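Bifunctional cytochrome P450/NADPH--P450 reductase (PDB 7F3H) hydroxylates organic substrates at a heme iron, probably with electrons drawn from NADPH through a reductase fused to the P450 domain. Local coordinates at residues L65-E68 against R69-Q72; W100-A103 against H104-L107; Q128-V131 against G132-R136. One frame throughout, in Å; residues are numbered along the deposited sequence.

Contact 1: residues L65-E68 against R69-Q72; sequences LTDE and RRFQ
D67 and R69 pair through a side-on salt bridge. NE of R69 donates to OD1 of D67 at 2.8 Å, almost straight and along the syn lone pair, while NH2 of R69 reaches OD2 of D67 at 2.7 Å in a more bent bond, tilted out of both planes; the carboxylate and guanidinium planes are 34° apart. The CG of D67 is anti to its own nitrogen (chi1 -172°), which brings OD1 round to the following backbone: R69 N also donates to OD1 of D67 at 3.2 Å, coming from above the carboxylate plane. This second bond makes an Asx turn. Laid over it is a beta turn closed by R70 N on D67 O at 2.8 Å; the same oxygen also takes F71 N at 3.0 Å, one residue on. The overlapping turns carry the chain from helix 59-65 into strand 71-72, an outermost strand of the mixed sheet.

Farther along, NE2 of Q72 donates to E68 O at 2.8 Å, with the donor in the carbonyl plane of E68 and the acceptor in the amide plane of Q72. On the apolar side CD2 of L65 sits over the centre of the F71 ring, 3.7 Å from the centroid, and a water donates to both L65 O and F71 O.

Beyond these, F71 packs on V337 and A339 of the adjoining strand. The guanidinium of R70 forms salt bridges with E343 and E64, and OE1 of E68 accepts from M402 N.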
# COMPACT_ATOMS: atom_id res chain seq x y z
N LEU A 65 -0.98 19.80 8.77
CA LEU A 65 0.21 19.01 8.39
C LEU A 65 0.21 18.59 6.93
O LEU A 65 1.27 18.18 6.42
CB LEU A 65 0.29 17.74 9.24
CG LEU A 65 0.53 18.00 10.70
CD1 LEU A 65 0.11 16.78 11.46
CD2 LEU A 65 2.01 18.34 10.94
N THR A 66 -0.95 18.67 6.28
CA THR A 66 -1.21 18.38 4.88
C THR A 66 -0.98 19.57 3.97
O THR A 66 -0.91 19.41 2.74
CB THR A 66 -2.68 17.85 4.74
OG1 THR A 66 -2.83 16.53 5.31
CG2 THR A 66 -3.34 18.04 3.36
N ASP A 67 -0.77 20.75 4.54
CA ASP A 67 -0.51 21.96 3.75
C ASP A 67 0.93 21.89 3.25
O ASP A 67 1.88 22.09 4.02
CB ASP A 67 -0.78 23.17 4.63
CG ASP A 67 -0.72 24.49 3.89
OD1 ASP A 67 -0.31 24.52 2.70
OD2 ASP A 67 -1.05 25.50 4.54
N GLU A 68 1.11 21.63 1.95
CA GLU A 68 2.45 21.43 1.43
C GLU A 68 3.26 22.73 1.42
O GLU A 68 4.45 22.69 1.10
CB GLU A 68 2.38 20.83 0.02
CG GLU A 68 2.14 19.32 0.03
CD GLU A 68 2.19 18.64 -1.35
OE1 GLU A 68 1.42 19.02 -2.26
OE2 GLU A 68 2.97 17.68 -1.51
N ARG A 69 2.65 23.87 1.75
CA ARG A 69 3.44 25.08 1.99
C ARG A 69 4.16 25.04 3.34
O ARG A 69 5.16 25.75 3.51
CB ARG A 69 2.55 26.32 1.89
CG ARG A 69 1.88 26.45 0.50
CD ARG A 69 0.67 27.41 0.49
NE ARG A 69 -0.33 26.99 1.47
CZ ARG A 69 -1.33 27.74 1.92
NH1 ARG A 69 -1.52 28.97 1.47
NH2 ARG A 69 -2.16 27.24 2.83
N ARG A 70 3.72 24.19 4.26
CA ARG A 70 4.20 24.15 5.65
C ARG A 70 4.92 22.86 6.01
O ARG A 70 5.87 22.87 6.80
CB ARG A 70 3.02 24.37 6.59
CG ARG A 70 2.27 25.64 6.25
CD ARG A 70 0.99 25.78 7.06
NE ARG A 70 1.27 25.91 8.49
CZ ARG A 70 0.35 25.83 9.44
NH1 ARG A 70 -0.92 25.63 9.12
NH2 ARG A 70 0.72 25.94 10.71
N PHE A 71 4.46 21.73 5.48
CA PHE A 71 5.11 20.46 5.74
C PHE A 71 5.20 19.70 4.43
O PHE A 71 4.32 19.83 3.57
CB PHE A 71 4.35 19.66 6.78
CG PHE A 71 4.03 20.43 8.03
CD1 PHE A 71 2.91 21.27 8.07
CD2 PHE A 71 4.82 20.30 9.16
CE1 PHE A 71 2.60 21.98 9.22
CE2 PHE A 71 4.51 21.01 10.31
CZ PHE A 71 3.39 21.84 10.35
N GLN A 72 6.28 18.94 4.25
CA GLN A 72 6.42 18.11 3.06
C GLN A 72 7.10 16.81 3.42
O GLN A 72 7.86 16.73 4.39
CB GLN A 72 7.22 18.80 1.95
CG GLN A 72 6.47 19.94 1.31
CD GLN A 72 7.15 20.53 0.09
OE1 GLN A 72 8.11 19.97 -0.48
NE2 GLN A 72 6.63 21.68 -0.33
O HOH W 1 2.32 18.08 4.02

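Contact 2: residues W100-A103 against H104-L107; sequences WGKA and HRIL. With HEM (protoporphyrin IX containing Fe), chain E.
W100 and H104, one helical turn apart, lie side by side as an offset stack, with 4.6 Å between the centroids of the indole six-membered ring and the imidazole and only 10° between their planes. The overlap is at the rims: CH2 of W100 lies 3.8 Å from CD2 of H104, and CB of H104 rests over the indole face. Both residues hold CG anti to the backbone N (chi1 -180° and 176°), and this shared torsion sends the two rings off the helix in the same direction.

At its edge the indole meets the heme, NE1 of W100 donating to propionate atom O1A of HEM at 3.1 Å in a somewhat bent bond. Helix 98-107 corresponds to the C helix of the P450 fold, where a tryptophan commonly binds a heme propionate; in the familiar W-x-x-x-R pattern the fourth place on is held here by H104. With the indole of W100 cut back to an alanine, O1A is likely to lose this donor and the imidazole its stacking partner. Y79, K73 and R403 also hydrogen-bond to the heme.

R105 turns back along the helix. A bend about its CG-CD bond lays the guanidinium flat over G101 O, which sits 3.4 Å from the guanidinium plane of R105, and brings NH1 of R105 to 3.6 Å from G101 CA; NH2 goes on to a salt bridge with D245. I106 and L107 rest on L239 of helix 236-242, and A103 on Q260 of helix 254-285.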
# COMPACT_ATOMS: atom_id res chain seq x y z
N TRP A 100 12.40 13.47 -9.99
CA TRP A 100 11.06 13.33 -9.42
C TRP A 100 10.03 14.01 -10.31
O TRP A 100 9.09 13.37 -10.79
CB TRP A 100 10.96 13.87 -7.99
CG TRP A 100 9.53 13.66 -7.51
CD1 TRP A 100 9.03 12.52 -6.94
CD2 TRP A 100 8.42 14.57 -7.64
NE1 TRP A 100 7.69 12.67 -6.69
CE2 TRP A 100 7.29 13.92 -7.10
CE3 TRP A 100 8.27 15.86 -8.15
CZ2 TRP A 100 6.01 14.52 -7.05
CZ3 TRP A 100 7.00 16.46 -8.10
CH2 TRP A 100 5.90 15.79 -7.54
N GLY A 101 10.20 15.32 -10.53
CA GLY A 101 9.31 16.05 -11.41
C GLY A 101 9.17 15.40 -12.76
O GLY A 101 8.06 15.24 -13.28
N LYS A 102 10.30 14.97 -13.34
CA LYS A 102 10.26 14.37 -14.68
C LYS A 102 9.39 13.11 -14.68
O LYS A 102 8.42 13.00 -15.45
CB LYS A 102 11.68 14.03 -15.15
CG LYS A 102 12.49 15.21 -15.66
CD LYS A 102 13.97 14.85 -15.86
CE LYS A 102 14.19 13.76 -16.92
NZ LYS A 102 15.63 13.59 -17.37
N ALA A 103 9.74 12.14 -13.82
CA ALA A 103 8.96 10.90 -13.73
C ALA A 103 7.50 11.19 -13.42
O ALA A 103 6.61 10.63 -14.04
CB ALA A 103 9.56 9.98 -12.67
N HIS A 104 7.25 12.08 -12.46
CA HIS A 104 5.88 12.40 -12.08
C HIS A 104 5.07 12.84 -13.30
O HIS A 104 4.02 12.26 -13.61
CB HIS A 104 5.91 13.49 -10.99
CG HIS A 104 4.56 13.98 -10.57
ND1 HIS A 104 3.63 13.16 -9.95
CD2 HIS A 104 3.96 15.19 -10.70
CE1 HIS A 104 2.53 13.85 -9.71
NE2 HIS A 104 2.71 15.09 -10.15
N ARG A 105 5.57 13.86 -14.01
CA ARG A 105 4.81 14.37 -15.15
C ARG A 105 4.71 13.35 -16.27
O ARG A 105 3.69 13.29 -16.96
CB ARG A 105 5.42 15.67 -15.62
CG ARG A 105 5.29 16.80 -14.59
CD ARG A 105 5.86 18.07 -15.15
NE ARG A 105 7.31 18.01 -15.42
CZ ARG A 105 8.24 18.36 -14.54
NH1 ARG A 105 7.88 18.80 -13.33
NH2 ARG A 105 9.54 18.30 -14.87
N ILE A 106 5.74 12.52 -16.47
CA ILE A 106 5.66 11.49 -17.51
C ILE A 106 4.63 10.42 -17.13
O ILE A 106 3.81 10.01 -17.96
CB ILE A 106 7.05 10.88 -17.77
CG1 ILE A 106 7.96 11.90 -18.48
CG2 ILE A 106 6.91 9.59 -18.59
CD1 ILE A 106 9.32 11.36 -18.88
N LEU A 107 4.66 9.95 -15.88
CA LEU A 107 3.91 8.76 -15.50
C LEU A 107 2.44 9.02 -15.13
O LEU A 107 1.62 8.13 -15.39
CB LEU A 107 4.61 8.03 -14.35
CG LEU A 107 5.90 7.27 -14.75
CD1 LEU A 107 6.63 6.72 -13.52
CD2 LEU A 107 5.66 6.17 -15.79
CHA HEM E . 2.89 6.58 -2.82
CHB HEM E . 2.92 3.37 -6.47
CHC HEM E . -0.65 0.88 -4.29
CHD HEM E . -0.47 3.92 -0.51
C1A HEM E . 3.20 5.93 -3.99
C2A HEM E . 4.25 6.32 -4.90
C3A HEM E . 4.26 5.46 -5.94
C4A HEM E . 3.24 4.45 -5.67
CMA HEM E . 5.21 5.50 -7.16
CAA HEM E . 5.12 7.58 -4.73
CBA HEM E . 4.44 8.71 -5.51
CGA HEM E . 5.25 10.00 -5.48
O1A HEM E . 5.39 10.59 -6.59
O2A HEM E . 5.85 10.42 -4.45
C1B HEM E . 1.94 2.44 -6.23
C2B HEM E . 1.56 1.34 -7.11
C3B HEM E . 0.54 0.69 -6.52
C4B HEM E . 0.30 1.31 -5.23
CMB HEM E . 2.18 1.08 -8.49
CAB HEM E . -0.22 -0.59 -6.93
CBB HEM E . 0.09 -1.37 -7.97
C1C HEM E . -0.91 1.47 -3.06
C2C HEM E . -1.95 1.08 -2.09
C3C HEM E . -1.84 1.94 -1.07
C4C HEM E . -0.81 2.89 -1.35
CMC HEM E . -2.92 -0.13 -2.24
CAC HEM E . -2.62 2.08 0.23
CBC HEM E . -3.63 1.28 0.53
C1D HEM E . 0.46 4.90 -0.80
C2D HEM E . 0.85 5.99 0.09
C3D HEM E . 1.77 6.70 -0.57
C4D HEM E . 2.01 6.11 -1.87
CMD HEM E . 0.31 6.29 1.51
CAD HEM E . 2.45 7.93 -0.00
CBD HEM E . 3.64 7.37 0.74
CGD HEM E . 4.36 8.43 1.49
O1D HEM E . 5.54 8.14 1.82
O2D HEM E . 3.79 9.54 1.75
NA HEM E . 2.63 4.78 -4.48
NB HEM E . 1.15 2.40 -5.11
NC HEM E . -0.23 2.57 -2.56
ND HEM E . 1.18 5.01 -1.98
FE HEM E . 1.10 3.79 -3.54

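Contact 3: residues Q128-V131 against G132-R136; sequences QALV and GKWER
Q128-V131 and G132-R136 are consecutive turns of helix 113-137, held by a regular i to i+4 ladder. G132 N donates to Q128 O at 2.8 Å, K133 N to A129 O, W134 N to L130 O, and E135 N to V131 O at 2.7 Å, all with N-H...O angles slightly above 160°. The ladder goes on with R136 N bonding to G132 O.

Among the side chains, L130 and W134 make the main apolar contact. L130 holds CG anti to the backbone N (chi1 166°), and its CD1 comes over one face of the indole, off-centre toward the rim, 3.5 Å from NE1 and 3.6 Å from CE2 of W134. That indole nitrogen has a polar partner elsewhere, as W134 NE1 donates to D147 OD2. K133 runs fully extended from CB to NZ and reaches OD1 of the same carboxylate, so the aspartate is held by a lysine and a tryptophan of adjacent positions. R136 does the reverse: its chain folds back until the guanidinium lies over CA of K133, with K133 CA 3.5 Å from the guanidinium plane of R136. A water at the guanidinium edge, weakly bound to NH2 of R136, donates to A129 O at 3.0 Å; R136 NH2 also donates to F168 O.

The helix corresponds to the D helix of the P450 fold, a member of its conserved four-helix bundle. L130 and W134 both meet M148 of helix 144-161 and I422 of helix 408-425. V131 touches L421 of helix 408-425 and, with E135, F426 at the start of strand 426-429, while the E135 carboxylate forms a salt bridge with K425.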
# COMPACT_ATOMS: atom_id res chain seq x y z
N GLN A 128 -7.24 -14.49 -13.19
CA GLN A 128 -7.71 -15.81 -13.59
C GLN A 128 -6.76 -16.90 -13.10
O GLN A 128 -7.21 -17.95 -12.61
CB GLN A 128 -7.88 -15.84 -15.12
CG GLN A 128 -9.12 -15.07 -15.60
CD GLN A 128 -9.24 -14.98 -17.11
OE1 GLN A 128 -8.23 -14.86 -17.83
NE2 GLN A 128 -10.47 -15.00 -17.61
N ALA A 129 -5.45 -16.65 -13.15
CA ALA A 129 -4.49 -17.63 -12.65
C ALA A 129 -4.67 -17.88 -11.15
O ALA A 129 -4.65 -19.04 -10.71
CB ALA A 129 -3.07 -17.18 -12.96
N LEU A 130 -4.91 -16.82 -10.37
CA LEU A 130 -5.25 -16.98 -8.96
C LEU A 130 -6.44 -17.90 -8.81
O LEU A 130 -6.38 -18.92 -8.12
CB LEU A 130 -5.57 -15.63 -8.31
CG LEU A 130 -6.26 -15.63 -6.94
CD1 LEU A 130 -5.29 -15.81 -5.80
CD2 LEU A 130 -6.96 -14.36 -6.75
N VAL A 131 -7.53 -17.58 -9.52
CA VAL A 131 -8.74 -18.38 -9.43
C VAL A 131 -8.44 -19.83 -9.79
O VAL A 131 -8.87 -20.77 -9.09
CB VAL A 131 -9.84 -17.77 -10.33
CG1 VAL A 131 -11.09 -18.66 -10.38
CG2 VAL A 131 -10.18 -16.38 -9.84
N GLY A 132 -7.64 -20.03 -10.85
CA GLY A 132 -7.23 -21.37 -11.24
C GLY A 132 -6.59 -22.14 -10.10
O GLY A 132 -6.97 -23.28 -9.81
N LYS A 133 -5.63 -21.51 -9.42
CA LYS A 133 -4.99 -22.17 -8.28
C LYS A 133 -6.03 -22.54 -7.23
O LYS A 133 -6.06 -23.68 -6.75
CB LYS A 133 -3.91 -21.27 -7.67
CG LYS A 133 -3.08 -22.00 -6.61
CD LYS A 133 -2.02 -21.08 -6.00
CE LYS A 133 -1.30 -21.72 -4.82
NZ LYS A 133 -0.53 -20.70 -4.07
N TRP A 134 -6.93 -21.61 -6.90
CA TRP A 134 -7.88 -21.91 -5.85
C TRP A 134 -8.85 -22.99 -6.31
O TRP A 134 -9.18 -23.89 -5.52
CB TRP A 134 -8.60 -20.63 -5.42
CG TRP A 134 -7.72 -19.67 -4.66
CD1 TRP A 134 -6.35 -19.68 -4.57
CD2 TRP A 134 -8.16 -18.52 -3.91
NE1 TRP A 134 -5.91 -18.61 -3.81
CE2 TRP A 134 -7.00 -17.88 -3.40
CE3 TRP A 134 -9.41 -17.95 -3.64
CZ2 TRP A 134 -7.07 -16.73 -2.63
CZ3 TRP A 134 -9.47 -16.81 -2.88
CH2 TRP A 134 -8.31 -16.20 -2.37
N GLU A 135 -9.19 -23.01 -7.61
CA GLU A 135 -9.99 -24.13 -8.11
C GLU A 135 -9.26 -25.43 -7.84
O GLU A 135 -9.84 -26.38 -7.30
CB GLU A 135 -10.28 -24.00 -9.60
CG GLU A 135 -11.61 -23.42 -9.98
CD GLU A 135 -11.76 -23.25 -11.51
OE1 GLU A 135 -10.77 -22.90 -12.21
OE2 GLU A 135 -12.86 -23.54 -12.03
N ARG A 136 -7.96 -25.45 -8.17
CA ARG A 136 -7.16 -26.66 -8.10
C ARG A 136 -7.01 -27.18 -6.68
O ARG A 136 -6.77 -28.38 -6.51
CB ARG A 136 -5.76 -26.39 -8.65
CG ARG A 136 -5.68 -26.31 -10.17
CD ARG A 136 -4.25 -26.15 -10.69
NE ARG A 136 -3.88 -24.77 -11.02
CZ ARG A 136 -2.89 -24.13 -10.41
NH1 ARG A 136 -2.20 -24.76 -9.47
NH2 ARG A 136 -2.58 -22.88 -10.75
O HOH W 2 -2.74 -20.84 -12.21

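The three contacts follow one another along the chain and approach the heme to different degrees. Contact 2 touches it directly, through the propionate. Contact 1 does not touch the heme; its E68 side chain is about 8 Å away, and E68 OE1 accepts a hydrogen bond from M402 N, whose chain neighbour R403 holds the heme, as does K73 just after Q72. The centres of contacts 1 and 2 are about 20 Å apart, with nearest atoms about 7 Å. Contact 3 lies far off, its centre about 37 Å from that of contact 2, although helix 113-137 directly follows helix 98-107, and about 45 Å from that of contact 1, which lies on the opposite side of the chain's centre.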